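Putative fimbriae assembly chaperone (Salmonella typhimurium, PDB 2CO7) probably binds fimbrial subunits in the periplasm, helping them to fold and keeping them ready for assembly into Saf fimbriae. Local coordinates at residues K10-K15 and N36-P41; S46-A51 and T91-C96; W148-N153 and G199-R204. One frame throughout, in Å; residues are numbered along the deposited sequence. Where two conformers were deposited one is given.

Contact 1. Residues K10-K15 and N36-P41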
loop_
_atom_site.group_PDB
_atom_site.type_symbol
_atom_site.label_atom_id
_atom_site.label_comp_id
_atom_site.label_asym_id
_atom_site.label_seq_id
_atom_site.Cartn_x
_atom_site.Cartn_y
_atom_site.Cartn_z
ATOM N N LYS B 10 17.954 9.867 5.063
ATOM C CA LYS B 10 17.212 10.071 3.827
ATOM C C LYS B 10 15.723 10.020 4.116
ATOM O O LYS B 10 15.213 9.024 4.648
ATOM C CB LYS B 10 17.545 9.002 2.779
ATOM C CG LYS B 10 16.752 9.144 1.457
ATOM C CD LYS B 10 17.061 10.466 0.736
ATOM C CE LYS B 10 16.074 10.796 -0.408
ATOM N NZ LYS B 10 16.776 11.628 -1.478
ATOM N N LEU B 11 15.044 11.106 3.768
ATOM C CA LEU B 11 13.608 11.207 3.907
ATOM C C LEU B 11 13.017 11.258 2.520
ATOM O O LEU B 11 13.588 11.880 1.610
ATOM C CB LEU B 11 13.190 12.484 4.640
ATOM C CG LEU B 11 13.779 12.791 6.017
ATOM C CD1 LEU B 11 13.103 14.028 6.558
ATOM C CD2 LEU B 11 13.554 11.596 6.947
ATOM N N PHE B 12 11.871 10.623 2.361
ATOM C CA PHE B 12 11.208 10.638 1.054
ATOM C C PHE B 12 9.726 10.410 1.169
ATOM O O PHE B 12 9.283 9.557 1.948
ATOM C CB PHE B 12 11.866 9.640 0.087
ATOM C CG PHE B 12 11.590 9.942 -1.360
ATOM C CD1 PHE B 12 12.030 11.138 -1.916
ATOM C CD2 PHE B 12 10.899 9.031 -2.157
ATOM C CE1 PHE B 12 11.783 11.442 -3.243
ATOM C CE2 PHE B 12 10.632 9.337 -3.504
ATOM C CZ PHE B 12 11.088 10.551 -4.027
ATOM N N SER B 13 8.951 11.195 0.400
ATOM C CA SER B 13 7.498 11.139 0.450
ATOM C C SER B 13 6.892 11.514 -0.920
ATOM O O SER B 13 7.541 12.158 -1.729
ATOM C CB SER B 13 6.951 12.109 1.519
ATOM O OG SER B 13 5.528 12.004 1.569
ATOM N N VAL B 14 5.665 11.078 -1.176
ATOM C CA VAL B 14 4.876 11.564 -2.321
ATOM C C VAL B 14 3.472 11.846 -1.791
ATOM O O VAL B 14 3.006 11.144 -0.883
ATOM C CB VAL B 14 4.885 10.574 -3.543
ATOM C CG1 VAL B 14 4.101 9.263 -3.245
ATOM C CG2 VAL B 14 4.330 11.239 -4.784
ATOM N N LYS B 15 2.790 12.874 -2.323
ATOM C CA LYS B 15 1.470 13.224 -1.801
ATOM C C LYS B 15 0.440 12.940 -2.868
ATOM O O LYS B 15 0.614 13.387 -3.989
ATOM C CB LYS B 15 1.447 14.731 -1.460
ATOM C CG LYS B 15 0.075 15.267 -0.979
ATOM C CD LYS B 15 0.166 16.804 -0.777
ATOM C CE LYS B 15 -1.175 17.443 -0.514
ATOM N NZ LYS B 15 -1.046 18.922 -0.389
ATOM N N ASN B 36 4.882 16.806 -5.104
ATOM C CA ASN B 36 6.238 16.485 -4.682
ATOM C C ASN B 36 6.590 17.298 -3.434
ATOM O O ASN B 36 6.891 18.476 -3.547
ATOM C CB ASN B 36 7.188 16.872 -5.838
ATOM C CG ASN B 36 8.639 16.737 -5.485
ATOM O OD1 ASN B 36 9.512 17.288 -6.168
ATOM N ND2 ASN B 36 8.922 16.022 -4.414
ATOM N N PRO B 37 6.597 16.675 -2.250
ATOM C CA PRO B 37 6.981 17.399 -1.012
ATOM C C PRO B 37 8.448 17.777 -0.880
ATOM O O PRO B 37 8.804 18.586 0.004
ATOM C CB PRO B 37 6.637 16.414 0.116
ATOM C CG PRO B 37 6.363 15.137 -0.509
ATOM C CD PRO B 37 6.198 15.282 -1.992
ATOM N N GLN B 38 9.293 17.208 -1.731
ATOM C CA GLN B 38 10.733 17.430 -1.665
ATOM C C GLN B 38 11.110 18.750 -2.277
ATOM O O GLN B 38 10.461 19.215 -3.211
ATOM C CB GLN B 38 11.479 16.318 -2.408
ATOM C CG GLN B 38 11.615 15.011 -1.593
ATOM C CD GLN B 38 10.316 14.174 -1.450
ATOM O OE1 GLN B 38 10.037 13.680 -0.369
ATOM N NE2 GLN B 38 9.548 14.010 -2.531
ATOM N N ASN B 39 12.189 19.329 -1.758
ATOM C CA ASN B 39 12.727 20.584 -2.262
ATOM C C ASN B 39 13.738 20.352 -3.385
ATOM O O ASN B 39 14.769 21.024 -3.472
ATOM C CB ASN B 39 13.353 21.409 -1.126
ATOM C CG ASN B 39 13.361 22.893 -1.432
ATOM O OD1 ASN B 39 12.683 23.336 -2.370
ATOM N ND2 ASN B 39 14.110 23.663 -0.650
ATOM N N TYR B 40 13.423 19.382 -4.239
ATOM C CA TYR B 40 14.230 19.025 -5.400
ATOM C C TYR B 40 13.342 18.200 -6.342
ATOM O O TYR B 40 12.307 17.706 -5.921
ATOM C CB TYR B 40 15.476 18.224 -4.972
ATOM C CG TYR B 40 15.220 16.994 -4.110
ATOM C CD1 TYR B 40 14.830 15.786 -4.680
ATOM C CD2 TYR B 40 15.446 17.029 -2.721
ATOM C CE1 TYR B 40 14.614 14.639 -3.880
ATOM C CE2 TYR B 40 15.237 15.897 -1.925
ATOM C CZ TYR B 40 14.853 14.707 -2.519
ATOM O OH TYR B 40 14.680 13.589 -1.738
ATOM N N PRO B 41 13.739 18.057 -7.623
ATOM C CA PRO B 41 12.873 17.383 -8.603
ATOM C C PRO B 41 12.834 15.856 -8.403
ATOM O O PRO B 41 13.831 15.257 -7.965
ATOM C CB PRO B 41 13.533 17.716 -9.967
ATOM C CG PRO B 41 14.634 18.666 -9.670
ATOM C CD PRO B 41 15.012 18.494 -8.231
HETATM O O HOH W 1 14.695 14.071 0.772
#

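Contact 2. Residues S46-A51 and T91-C96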
loop_
_atom_site.group_PDB
_atom_site.type_symbol
_atom_site.label_atom_id
_atom_site.label_comp_id
_atom_site.label_asym_id
_atom_site.label_seq_id
_atom_site.Cartn_x
_atom_site.Cartn_y
_atom_site.Cartn_z
ATOM N N SER B 46 3.032 6.706 -13.329
ATOM C CA SER B 46 1.731 6.247 -12.882
ATOM C C SER B 46 1.279 5.094 -13.744
ATOM O O SER B 46 1.499 5.075 -14.990
ATOM C CB SER B 46 0.703 7.367 -12.918
ATOM O OG SER B 46 1.228 8.565 -12.400
ATOM N N SER B 47 0.677 4.107 -13.080
ATOM C CA SER B 47 0.146 2.915 -13.733
ATOM C C SER B 47 -1.192 2.508 -13.086
ATOM O O SER B 47 -1.469 2.907 -11.978
ATOM C CB SER B 47 1.167 1.763 -13.594
ATOM O OG SER B 47 1.465 1.557 -12.208
ATOM N N VAL B 48 -2.036 1.770 -13.806
ATOM C CA VAL B 48 -3.248 1.131 -13.210
ATOM C C VAL B 48 -3.112 -0.389 -13.298
ATOM O O VAL B 48 -2.757 -0.918 -14.354
ATOM C CB VAL B 48 -4.558 1.600 -13.905
ATOM C CG1 VAL B 48 -5.779 0.983 -13.232
ATOM C CG2 VAL B 48 -4.684 3.124 -13.809
ATOM N N LYS B 49 -3.354 -1.092 -12.196
ATOM C CA LYS B 49 -3.305 -2.573 -12.210
ATOM C C LYS B 49 -4.681 -3.090 -11.814
ATOM O O LYS B 49 -5.467 -2.374 -11.173
ATOM C CB LYS B 49 -2.268 -3.108 -11.226
ATOM C CG LYS B 49 -0.844 -2.555 -11.432
ATOM C CD LYS B 49 -0.403 -2.828 -12.825
ATOM C CE LYS B 49 -0.096 -4.245 -13.083
ATOM N NZ LYS B 49 0.936 -4.380 -14.163
ATOM N N ALA B 50 -4.952 -4.341 -12.163
ATOM C CA ALA B 50 -6.249 -4.942 -11.830
ATOM C C ALA B 50 -6.297 -5.167 -10.306
ATOM O O ALA B 50 -5.282 -4.901 -9.597
ATOM C CB ALA B 50 -6.399 -6.260 -12.572
ATOM N N ALA B 51 -7.447 -5.626 -9.790
ATOM C CA ALA B 51 -7.580 -5.876 -8.325
ATOM C C ALA B 51 -6.467 -6.759 -7.741
ATOM O O ALA B 51 -6.072 -6.582 -6.569
ATOM C CB ALA B 51 -8.983 -6.469 -7.994
ATOM N N THR B 91 -15.991 -2.911 -9.881
ATOM C CA THR B 91 -14.765 -3.589 -10.255
ATOM C C THR B 91 -13.645 -2.729 -9.707
ATOM O O THR B 91 -13.620 -1.519 -9.928
ATOM C CB THR B 91 -14.579 -3.722 -11.792
ATOM O OG1 THR B 91 -15.607 -4.556 -12.342
ATOM C CG2 THR B 91 -13.208 -4.378 -12.101
ATOM N N LEU B 92 -12.747 -3.357 -8.962
ATOM C CA LEU B 92 -11.678 -2.634 -8.299
ATOM C C LEU B 92 -10.403 -2.724 -9.123
ATOM O O LEU B 92 -10.093 -3.786 -9.685
ATOM C CB LEU B 92 -11.438 -3.218 -6.901
ATOM C CG LEU B 92 -10.416 -2.346 -6.145
ATOM C CD1 LEU B 92 -10.852 -2.027 -4.702
ATOM C CD2 LEU B 92 -9.075 -2.993 -6.184
ATOM N N GLN B 93 -9.691 -1.609 -9.206
ATOM C CA GLN B 93 -8.327 -1.557 -9.751
ATOM C C GLN B 93 -7.453 -0.804 -8.717
ATOM O O GLN B 93 -7.957 -0.288 -7.697
ATOM C CB GLN B 93 -8.331 -0.715 -11.057
ATOM C CG GLN B 93 -8.918 -1.286 -12.279
ATOM C CD GLN B 93 -10.439 -1.336 -12.322
ATOM O OE1 GLN B 93 -10.965 -2.137 -13.025
ATOM N NE2 GLN B 93 -11.128 -0.445 -11.604
ATOM N N TRP B 94 -6.158 -0.688 -9.009
ATOM C CA TRP B 94 -5.258 0.108 -8.210
ATOM C C TRP B 94 -4.532 1.092 -9.110
ATOM O O TRP B 94 -3.968 0.696 -10.127
ATOM C CB TRP B 94 -4.197 -0.779 -7.572
ATOM C CG TRP B 94 -4.758 -1.720 -6.557
ATOM C CD1 TRP B 94 -5.213 -3.016 -6.778
ATOM C CD2 TRP B 94 -4.980 -1.443 -5.180
ATOM N NE1 TRP B 94 -5.689 -3.548 -5.596
ATOM C CE2 TRP B 94 -5.571 -2.608 -4.605
ATOM C CE3 TRP B 94 -4.774 -0.314 -4.375
ATOM C CZ2 TRP B 94 -5.892 -2.697 -3.240
ATOM C CZ3 TRP B 94 -5.078 -0.414 -2.986
ATOM C CH2 TRP B 94 -5.666 -1.591 -2.460
ATOM N N VAL B 95 -4.536 2.353 -8.709
ATOM C CA VAL B 95 -3.768 3.396 -9.397
ATOM C C VAL B 95 -2.548 3.662 -8.498
ATOM O O VAL B 95 -2.692 4.041 -7.350
ATOM C CB VAL B 95 -4.645 4.658 -9.753
ATOM C CG1 VAL B 95 -5.282 5.352 -8.513
ATOM C CG2 VAL B 95 -3.840 5.666 -10.556
ATOM N N CYS B 96 -1.363 3.450 -9.074
ATOM C CA CYS B 96 -0.107 3.485 -8.341
ATOM C C CYS B 96 0.784 4.586 -8.899
ATOM O O CYS B 96 0.842 4.807 -10.107
ATOM C CB CYS B 96 0.604 2.165 -8.507
ATOM S SG CYS B 96 -0.202 0.771 -7.688
HETATM O O HOH W 2 3.533 3.049 -10.908
HETATM O O HOH W 3 -9.888 -5.768 -11.462
#

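Contact 3. Residues W148-N153 and G199-R204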
loop_
_atom_site.group_PDB
_atom_site.type_symbol
_atom_site.label_atom_id
_atom_site.label_comp_id
_atom_site.label_asym_id
_atom_site.label_seq_id
_atom_site.Cartn_x
_atom_site.Cartn_y
_atom_site.Cartn_z
ATOM N N TRP B 148 -23.327 -11.119 9.354
ATOM C CA TRP B 148 -22.193 -11.608 10.120
ATOM C C TRP B 148 -22.545 -12.936 10.744
ATOM O O TRP B 148 -23.686 -13.171 11.196
ATOM C CB TRP B 148 -21.753 -10.576 11.187
ATOM C CG TRP B 148 -21.380 -9.196 10.616
ATOM C CD1 TRP B 148 -22.244 -8.210 10.205
ATOM C CD2 TRP B 148 -20.055 -8.670 10.420
ATOM N NE1 TRP B 148 -21.538 -7.115 9.761
ATOM C CE2 TRP B 148 -20.194 -7.368 9.883
ATOM C CE3 TRP B 148 -18.761 -9.173 10.657
ATOM C CZ2 TRP B 148 -19.091 -6.552 9.588
ATOM C CZ3 TRP B 148 -17.666 -8.363 10.360
ATOM C CH2 TRP B 148 -17.839 -7.075 9.811
ATOM N N VAL B 149 -21.574 -13.836 10.749
ATOM C CA VAL B 149 -21.758 -15.147 11.335
ATOM C C VAL B 149 -20.516 -15.373 12.183
ATOM O O VAL B 149 -19.403 -15.111 11.729
ATOM C CB VAL B 149 -21.905 -16.237 10.241
ATOM C CG1 VAL B 149 -22.200 -17.597 10.857
ATOM C CG2 VAL B 149 -22.996 -15.864 9.256
ATOM N N GLU B 150 -20.713 -15.814 13.420
ATOM C CA GLU B 150 -19.594 -16.161 14.306
ATOM C C GLU B 150 -19.688 -17.635 14.657
ATOM O O GLU B 150 -20.704 -18.068 15.181
ATOM C CB GLU B 150 -19.618 -15.324 15.597
ATOM C CG GLU B 150 -19.683 -13.808 15.356
ATOM C CD GLU B 150 -19.771 -12.992 16.642
ATOM O OE1 GLU B 150 -19.839 -11.756 16.553
ATOM O OE2 GLU B 150 -19.771 -13.579 17.734
ATOM N N THR B 151 -18.652 -18.402 14.322
ATOM C CA THR B 151 -18.527 -19.767 14.834
ATOM C C THR B 151 -17.121 -19.941 15.371
ATOM O O THR B 151 -16.146 -19.711 14.646
ATOM C CB THR B 151 -18.813 -20.883 13.791
ATOM O OG1 THR B 151 -17.632 -21.670 13.580
ATOM C CG2 THR B 151 -19.334 -20.334 12.473
ATOM N N GLY B 152 -17.032 -20.361 16.633
ATOM C CA GLY B 152 -15.759 -20.461 17.334
ATOM C C GLY B 152 -15.003 -19.157 17.212
ATOM O O GLY B 152 -15.560 -18.073 17.455
ATOM N N ASN B 153 -13.742 -19.259 16.806
ATOM C CA ASN B 153 -12.901 -18.078 16.643
ATOM C C ASN B 153 -13.084 -17.410 15.278
ATOM O O ASN B 153 -12.416 -16.426 14.965
ATOM C CB ASN B 153 -11.427 -18.427 16.897
ATOM C CG ASN B 153 -10.615 -17.233 17.412
ATOM O OD1 ASN B 153 -9.400 -17.159 17.194
ATOM N ND2 ASN B 153 -11.283 -16.299 18.100
ATOM N N GLY B 199 -19.914 -11.478 20.512
ATOM C CA GLY B 199 -20.953 -10.497 20.808
ATOM C C GLY B 199 -21.313 -9.613 19.626
ATOM O O GLY B 199 -21.087 -9.975 18.458
ATOM N N ASP B 200 -21.871 -8.445 19.916
ATOM C CA ASP B 200 -22.369 -7.581 18.841
ATOM C C ASP B 200 -21.236 -6.969 18.017
ATOM O O ASP B 200 -20.163 -6.666 18.530
ATOM C CB ASP B 200 -23.345 -6.538 19.391
ATOM C CG ASP B 200 -24.587 -7.179 20.049
ATOM O OD1 ASP B 200 -24.951 -8.332 19.720
ATOM O OD2 ASP B 200 -25.194 -6.536 20.925
ATOM N N ILE B 201 -21.467 -6.831 16.718
ATOM C CA ILE B 201 -20.457 -6.297 15.844
ATOM C C ILE B 201 -20.796 -4.854 15.578
ATOM O O ILE B 201 -21.969 -4.502 15.421
ATOM C CB ILE B 201 -20.398 -7.089 14.531
ATOM C CG1 ILE B 201 -20.181 -8.566 14.852
ATOM C CG2 ILE B 201 -19.276 -6.571 13.614
ATOM C CD1 ILE B 201 -21.042 -9.477 14.027
ATOM N N GLU B 202 -19.765 -4.017 15.543
ATOM C CA GLU B 202 -19.903 -2.629 15.128
ATOM C C GLU B 202 -18.854 -2.353 14.064
ATOM O O GLU B 202 -17.728 -2.835 14.167
ATOM C CB GLU B 202 -19.739 -1.665 16.313
ATOM C CG GLU B 202 -19.779 -0.180 15.901
ATOM C CD GLU B 202 -19.604 0.804 17.060
ATOM O OE1 GLU B 202 -19.963 0.453 18.202
ATOM O OE2 GLU B 202 -19.102 1.937 16.827
ATOM N N TRP B 203 -19.225 -1.589 13.042
ATOM C CA TRP B 203 -18.296 -1.253 11.982
ATOM C C TRP B 203 -18.645 0.062 11.339
ATOM O O TRP B 203 -19.746 0.587 11.535
ATOM C CB TRP B 203 -18.246 -2.357 10.903
ATOM C CG TRP B 203 -19.526 -2.535 10.102
ATOM C CD1 TRP B 203 -19.771 -2.080 8.837
ATOM C CD2 TRP B 203 -20.710 -3.238 10.515
ATOM N NE1 TRP B 203 -21.048 -2.448 8.443
ATOM C CE2 TRP B 203 -21.636 -3.172 9.444
ATOM C CE3 TRP B 203 -21.070 -3.932 11.678
ATOM C CZ2 TRP B 203 -22.917 -3.758 9.518
ATOM C CZ3 TRP B 203 -22.328 -4.505 11.755
ATOM C CH2 TRP B 203 -23.241 -4.411 10.668
ATOM N N ARG B 204 -17.679 0.581 10.589
ATOM C CA ARG B 204 -17.876 1.734 9.729
ATOM C C ARG B 204 -17.328 1.359 8.352
ATOM O O ARG B 204 -16.640 0.346 8.204
ATOM C CB ARG B 204 -17.151 2.956 10.281
ATOM C CG ARG B 204 -17.693 3.484 11.613
ATOM C CD ARG B 204 -16.685 4.420 12.218
ATOM N NE ARG B 204 -16.987 4.810 13.591
ATOM C CZ ARG B 204 -17.568 5.956 13.940
ATOM N NH1 ARG B 204 -17.957 6.823 13.011
ATOM N NH2 ARG B 204 -17.789 6.220 15.230
#

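Contact 1. Residues K10-K15 and N36-P41
Gln-38 takes hold of the backbone of Ser-13 with both ends of its amide. OE1 of Gln-38 accepts from Ser-13 N at 2.8 Å, that donor lying tilted from the carbonyl plane, while NE2 of Gln-38 donates to Ser-13 O, also at 2.8 Å, in the planes of its own amide and of the accepting carbonyl. Two bonds to one residue fix how the amide is rotated; a bend at chi2 (74°) turns it toward the strand. The amide also passes the Phe-12 ring, with NE2 of Gln-38 3.5 Å from CE1 of Phe-12 and the two planes 31° apart. With CG between its backbone N and carbonyl carbon (chi1 53°), Tyr-40 lays its ring over CB of Gln-38 and presents OH to Lys-10, whose NZ donates to it at 2.9 Å. Water 1, in the plane of the tyrosine ring, bridges Tyr-40 OH and Leu-11 O. Pro-37 closes the other end, its CD 3.4 Å from Ser-13 O.

Phe-12 and Val-14 pack on strands 91-100 and 116-131 of the N-terminal immunoglobulin-like domain. Along strand 10-16, Lys-10 to Ser-13 pair antiparallel with a strand of another protein's chain, so the sheet continues beyond the chaperone.

Contact 2. Residues S46-A51 and T91-C96
Lys-49 and Trp-94 form an antiparallel hydrogen-bonded pair: Lys-49 N donates to Trp-94 O and Trp-94 N to Lys-49 O, each at 2.8 Å. Ser-47 and Cys-96 repeat the pattern, with Cys-96 N donating almost straight to Ser-47 O (3.0 Å, 175°). Between them the non-hydrogen-bonded pair Val-48 and Val-95 turns to the opposite face of the sheet, CG2 to CG2 4.2 Å apart. Past Ala-50 the strands part, and water 3 links Ala-51 N to Leu-92 O. The Trp-94 indole reaches over this end: with CG beside its backbone N (chi1 -67°), NE1 of Trp-94 donates to Ala-51 O at 3.2 Å. Ala-51 O lies near the indole plane, but NE1 approaches from above the plane of that carbonyl. Leu-92 CD2 rests on one indole face.

Farther out, strand 116-131 of this N-terminal immunoglobulin-like domain pairs with 91-96 through backbone hydrogen bonds, reinforced by the Cys-96 to Cys-125 disulfide and the bond from Gln-93 NE2 to Leu-128 O. Lys-49 NZ hydrogen-bonds to a polar side chain of another protein's chain, and Trp-94 meets an aromatic of that chain edge-to-face. With its N-H held by Ala-51, the indole leaves its ring to pack against that partner.

Contact 3. Residues W148-N153 and G199-R204
Trp-148 and Ile-201 meet face-on: CG2 of Ile-201 stands 3.7 Å above the centroid of the six-membered ring of Trp-148, only 4° off the ring normal, a well-centred CH-pi contact. The branch gets there because Ile-201 has CG2 anti to the backbone N and CG1 beside it (chi1 -55°), leaving CG1 to run toward Glu-150. Trp-203 runs alongside Trp-148 from the facing strand, the two indoles pointing opposite ways. Its ring offers a face to NE1 of Trp-148, which lies nearest the rim, 3.3 Å from CH2 of Trp-203. The five-membered ring of Trp-148 and the six-membered ring of Trp-203 are inclined at 47°, their centroids 4.4 Å apart, and the two stay close along their length, with CZ2 of Trp-148 3.8 Å from CD2 of Trp-203. The position modelled for Ile-201 CD1 is doubtful, since it comes too near CB of Trp-148.

All this fills the interior of the C-terminal immunoglobulin-like domain, a beta sandwich. Strands 148-151 and 201-204 belong to its two facing sheets, their axes 10.3 Å apart at closest approach, so they touch through side chains and not through backbone pairing. Tyr-218 on strand 216-218 adds another ring beside Trp-148, and Phe-216 packs on Trp-203; Leu-155 and Val-157 approach Trp-148 from its own sheet.

Toward the end of the sandwich the fit slackens. Glu-150, partly exposed, extends its side chain to the loop at Gly-199, where the amide N of Gly-199 makes only a weak hydrogen bond of 3.5 Å to OE2 of Glu-150. The other carboxylate oxygen, OE1 of Glu-150, lies 2.9 Å from the carbonyl O of Gly-199, two acceptors facing each other, which may make the charged form of the acid somewhat less favourable.

How the contacts relate
From the N terminus, strand 10-16 comes first, and contact 1 closes when the chain, having gone out through strands 20-24 and 30-35, returns in the loop 36-41. Contact 2 opens a few residues later on strand 42-50 and closes, after strands 59-68 and 73-80, on strand 91-100. Contact 3 follows in the other domain, joining 148-153 to 199-204 across a sandwich. The three are in series; none nests within or crosses another. Contacts 1 and 2 reach the same large N-terminal sheet, their centres about 23 Å apart, and both lie beside the bound partner chain. Contact 3, with its centre about 42 Å from that of contact 1, touches no other protein chain.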